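Local coordinates for protein terminal uridylyltransferase 1 (Trypanosoma brucei, PDB 5HZD) that adds uridines to the 3'-hydroxyl end of guide RNAs, ribosomal RNAs and some mRNAs during mitochondrial RNA editing, using UTP and a magnesium or manganese ion, at residues M398-F403 with R493-L498. Sequence-based numbering, arbitrary orientation.
Sequences MLVGFF and RGLLSL. With SO4 (sulfate ion), chain E.
Leu-498, Phe-403 and Leu-495 carry a buried, largely apolar packing of two helices, 385-409 and 481-497, in the helical part of this nucleotidyltransferase, beside helix 310-324, which bears the UTP-binding Lys-318 and Lys-322. The two axes approach to 8.7 Å and run roughly antiparallel, at 145°. Leu-498 buries the most surface. Its CG stands anti to the carbonyl carbon (chi1 -69°), which directs the branched end across to the other helix. There CD1 lies 3.5 Å from CD2 of Phe-403, the two side chains crossing at about a right angle, while CB rests 3.6 Å from Val-400 CG2. Leu-399 CG and CD2 also rest against Leu-498 CD1. A branched leucine suits this place, since CD1 touches both the Phe-403 ring and Leu-399 while CD2 lies near Leu-399 CD2. The CB of Phe-403 is directed toward the facing helix, and its ring lies against the backbone of Gly-494. Glycine fits here because a side chain would run into the ring; its bare CA instead makes a CH-pi contact, 4.0 Å from the ring centroid and 17° off the normal. Phe-402 CD1 covers the opposite face, so the ring lies between Gly-494 and its own neighbour, with Trp-320 of helix 310-324 meeting it edge-to-face. Leu-495 packs its CB 3.8 Å from Phe-403 CB and brings its CD1 against the backbone O of Val-400. The far side of helix 481-497 has a different character, with Leu-496 turned toward helix 37-47 and Arg-493, salt-bridged to Glu-490, extending from the contact. Arg-493 NH1 donates a hydrogen bond of 2.9 Å to O2 of a sulfate, probably from the crystallisation liquor, which Arg-39 also binds through NH2.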
ATOM      1  N   MET A 398       1.988   8.304  22.469  1.00 13.11           N
ATOM      2  CA  MET A 398       2.841   8.249  21.288  1.00 12.74           C
ATOM      3  C   MET A 398       2.338   9.122  20.158  1.00 13.12           C
ATOM      4  O   MET A 398       3.121   9.778  19.471  1.00 13.23           O
ATOM      5  CB  MET A 398       2.981   6.806  20.833  1.00 15.50           C
ATOM      6  CG  MET A 398       3.777   6.025  21.856  1.00 16.92           C
ATOM      7  SD  MET A 398       3.639   4.230  21.632  1.00 18.26           S
ATOM      8  CE  MET A 398       4.630   3.971  20.151  1.00 14.07           C
ATOM      9  N   LEU A 399       1.024   9.131  19.961  1.00 12.52           N
ATOM     10  CA  LEU A 399       0.459   9.961  18.897  1.00 12.62           C
ATOM     11  C   LEU A 399       0.564  11.450  19.209  1.00 15.79           C
ATOM     12  O   LEU A 399       0.961  12.248  18.350  1.00 14.71           O
ATOM     13  CB  LEU A 399      -0.985   9.569  18.580  1.00 14.70           C
ATOM     14  CG  LEU A 399      -1.455  10.168  17.255  1.00 18.32           C
ATOM     15  CD1 LEU A 399      -0.725   9.547  16.083  1.00 19.87           C
ATOM     16  CD2 LEU A 399      -2.998  10.008  17.091  1.00 21.06           C
ATOM     17  N   VAL A 400       0.243  11.847  20.435  1.00 14.32           N
ATOM     18  CA  VAL A 400       0.435  13.244  20.824  1.00 16.13           C
ATOM     19  C   VAL A 400       1.909  13.619  20.665  1.00 15.99           C
ATOM     20  O   VAL A 400       2.258  14.695  20.163  1.00 16.15           O
ATOM     21  CB  VAL A 400       0.007  13.440  22.289  1.00 19.93           C
ATOM     22  CG1 VAL A 400       0.436  14.832  22.792  1.00 32.50           C
ATOM     23  CG2 VAL A 400      -1.452  13.271  22.372  1.00 20.46           C
ATOM     24  N   GLY A 401       2.777  12.687  21.035  1.00 13.66           N
ATOM     25  CA  GLY A 401       4.201  12.910  20.963  1.00 14.55           C
ATOM     26  C   GLY A 401       4.694  13.090  19.533  1.00 13.28           C
ATOM     27  O   GLY A 401       5.643  13.845  19.308  1.00 14.34           O
ATOM     28  N   PHE A 402       4.049  12.418  18.574  1.00 13.14           N
ATOM     29  CA  PHE A 402       4.412  12.554  17.160  1.00 12.13           C
ATOM     30  C   PHE A 402       4.139  13.997  16.707  1.00 12.26           C
ATOM     31  O   PHE A 402       4.980  14.649  16.071  1.00 12.66           O
ATOM     32  CB  PHE A 402       3.601  11.550  16.320  1.00 11.86           C
ATOM     33  CG  PHE A 402       3.625  11.802  14.822  1.00 12.13           C
ATOM     34  CD1 PHE A 402       2.681  12.624  14.218  1.00 12.23           C
ATOM     35  CD2 PHE A 402       4.556  11.155  14.020  1.00 11.44           C
ATOM     36  CE1 PHE A 402       2.675  12.852  12.854  1.00 13.17           C
ATOM     37  CE2 PHE A 402       4.553  11.350  12.653  1.00 11.29           C
ATOM     38  CZ  PHE A 402       3.602  12.188  12.071  1.00 11.33           C
ATOM     39  N   PHE A 403       2.959  14.500  17.035  1.00 12.43           N
ATOM     40  CA  PHE A 403       2.596  15.859  16.619  1.00 12.63           C
ATOM     41  C   PHE A 403       3.448  16.877  17.361  1.00 14.58           C
ATOM     42  O   PHE A 403       3.864  17.878  16.779  1.00 15.20           O
ATOM     43  CB  PHE A 403       1.097  16.105  16.829  1.00 13.20           C
ATOM     44  CG  PHE A 403       0.252  15.405  15.814  1.00 15.82           C
ATOM     45  CD1 PHE A 403       0.171  15.903  14.520  1.00 17.60           C
ATOM     46  CD2 PHE A 403      -0.437  14.233  16.127  1.00 17.75           C
ATOM     47  CE1 PHE A 403      -0.615  15.252  13.570  1.00 15.11           C
ATOM     48  CE2 PHE A 403      -1.204  13.588  15.177  1.00 18.29           C
ATOM     49  CZ  PHE A 403      -1.301  14.095  13.902  1.00 17.31           C
ATOM     50  N   ARG A 493      -2.458  21.579  14.176  1.00 15.01           N
ATOM     51  CA  ARG A 493      -3.863  21.282  14.371  1.00 18.34           C
ATOM     52  C   ARG A 493      -4.003  19.888  14.993  1.00 17.72           C
ATOM     53  O   ARG A 493      -4.819  19.698  15.913  1.00 19.08           O
ATOM     54  CB  ARG A 493      -4.619  21.373  13.050  1.00 18.39           C
ATOM     55  CG  ARG A 493      -6.111  21.435  13.241  1.00 20.80           C
ATOM     56  CD  ARG A 493      -6.942  21.290  11.983  1.00 24.86           C
ATOM     57  NE  ARG A 493      -6.411  21.966  10.805  1.00 32.49           N
ATOM     58  CZ  ARG A 493      -6.629  23.234  10.455  1.00 29.31           C
ATOM     59  NH1 ARG A 493      -7.363  24.078  11.193  1.00 32.20           N
ATOM     60  NH2 ARG A 493      -6.079  23.668   9.338  1.00 26.36           N
ATOM     61  N   GLY A 494      -3.195  18.937  14.538  1.00 15.30           N
ATOM     62  CA  GLY A 494      -3.256  17.597  15.108  1.00 16.53           C
ATOM     63  C   GLY A 494      -2.878  17.584  16.581  1.00 17.70           C
ATOM     64  O   GLY A 494      -3.536  16.919  17.389  1.00 19.42           O
ATOM     65  N   LEU A 495      -1.821  18.320  16.928  1.00 15.68           N
ATOM     66  CA  LEU A 495      -1.336  18.418  18.302  1.00 14.96           C
ATOM     67  C   LEU A 495      -2.450  18.938  19.196  1.00 19.39           C
ATOM     68  O   LEU A 495      -2.761  18.349  20.234  1.00 20.64           O
ATOM     69  CB  LEU A 495      -0.159  19.383  18.366  1.00 16.89           C
ATOM     70  CG  LEU A 495       0.464  19.611  19.731  1.00 17.22           C
ATOM     71  CD1 LEU A 495       1.089  18.304  20.216  1.00 26.18           C
ATOM     72  CD2 LEU A 495       1.524  20.698  19.657  1.00 23.15           C
ATOM     73  N   LEU A 496      -3.058  20.042  18.782  1.00 15.92           N
ATOM     74  CA  LEU A 496      -4.075  20.692  19.598  1.00 16.48           C
ATOM     75  C   LEU A 496      -5.310  19.821  19.738  1.00 20.08           C
ATOM     76  O   LEU A 496      -5.970  19.847  20.789  1.00 22.76           O
ATOM     77  CB  LEU A 496      -4.432  22.074  19.037  1.00 19.42           C
ATOM     78  CG  LEU A 496      -3.251  23.041  19.024  1.00 22.13           C
ATOM     79  CD1 LEU A 496      -3.566  24.332  18.235  1.00 22.05           C
ATOM     80  CD2 LEU A 496      -2.813  23.368  20.431  1.00 22.95           C
ATOM     81  N   SER A 497      -5.643  19.066  18.699  1.00 18.98           N
ATOM     82  CA  SER A 497      -6.884  18.279  18.704  1.00 19.89           C
ATOM     83  C   SER A 497      -6.811  17.102  19.677  1.00 22.84           C
ATOM     84  O   SER A 497      -7.836  16.661  20.206  1.00 20.85           O
ATOM     85  CB  SER A 497      -7.165  17.726  17.313  1.00 25.47           C
ATOM     86  OG  SER A 497      -7.485  18.782  16.417  1.00 28.34           O
ATOM     87  N   LEU A 498      -5.614  16.581  19.901  1.00 21.46           N
ATOM     88  CA  LEU A 498      -5.476  15.381  20.741  1.00 18.16           C
ATOM     89  C   LEU A 498      -5.511  15.750  22.231  1.00 20.54           C
ATOM     90  O   LEU A 498      -5.559  14.874  23.110  1.00 21.35           O
ATOM     91  CB  LEU A 498      -4.192  14.605  20.393  1.00 16.31           C
ATOM     92  CG  LEU A 498      -4.208  13.925  19.027  1.00 16.32           C
ATOM     93  CD1 LEU A 498      -2.785  13.486  18.617  1.00 18.70           C
ATOM     94  CD2 LEU A 498      -5.141  12.741  19.001  1.00 21.61           C
TER
HETATM   95  S   SO4 E 704      -9.341  25.138  13.886  1.00 47.21           S
HETATM   96  O1  SO4 E 704      -9.235  25.829  12.600  1.00 50.02           O
HETATM   97  O2  SO4 E 704      -8.402  24.010  13.939  1.00 39.12           O
HETATM   98  O3  SO4 E 704     -10.710  24.640  14.040  1.00 49.99           O
HETATM   99  O4  SO4 E 704      -9.034  26.092  14.953  1.00 49.33           O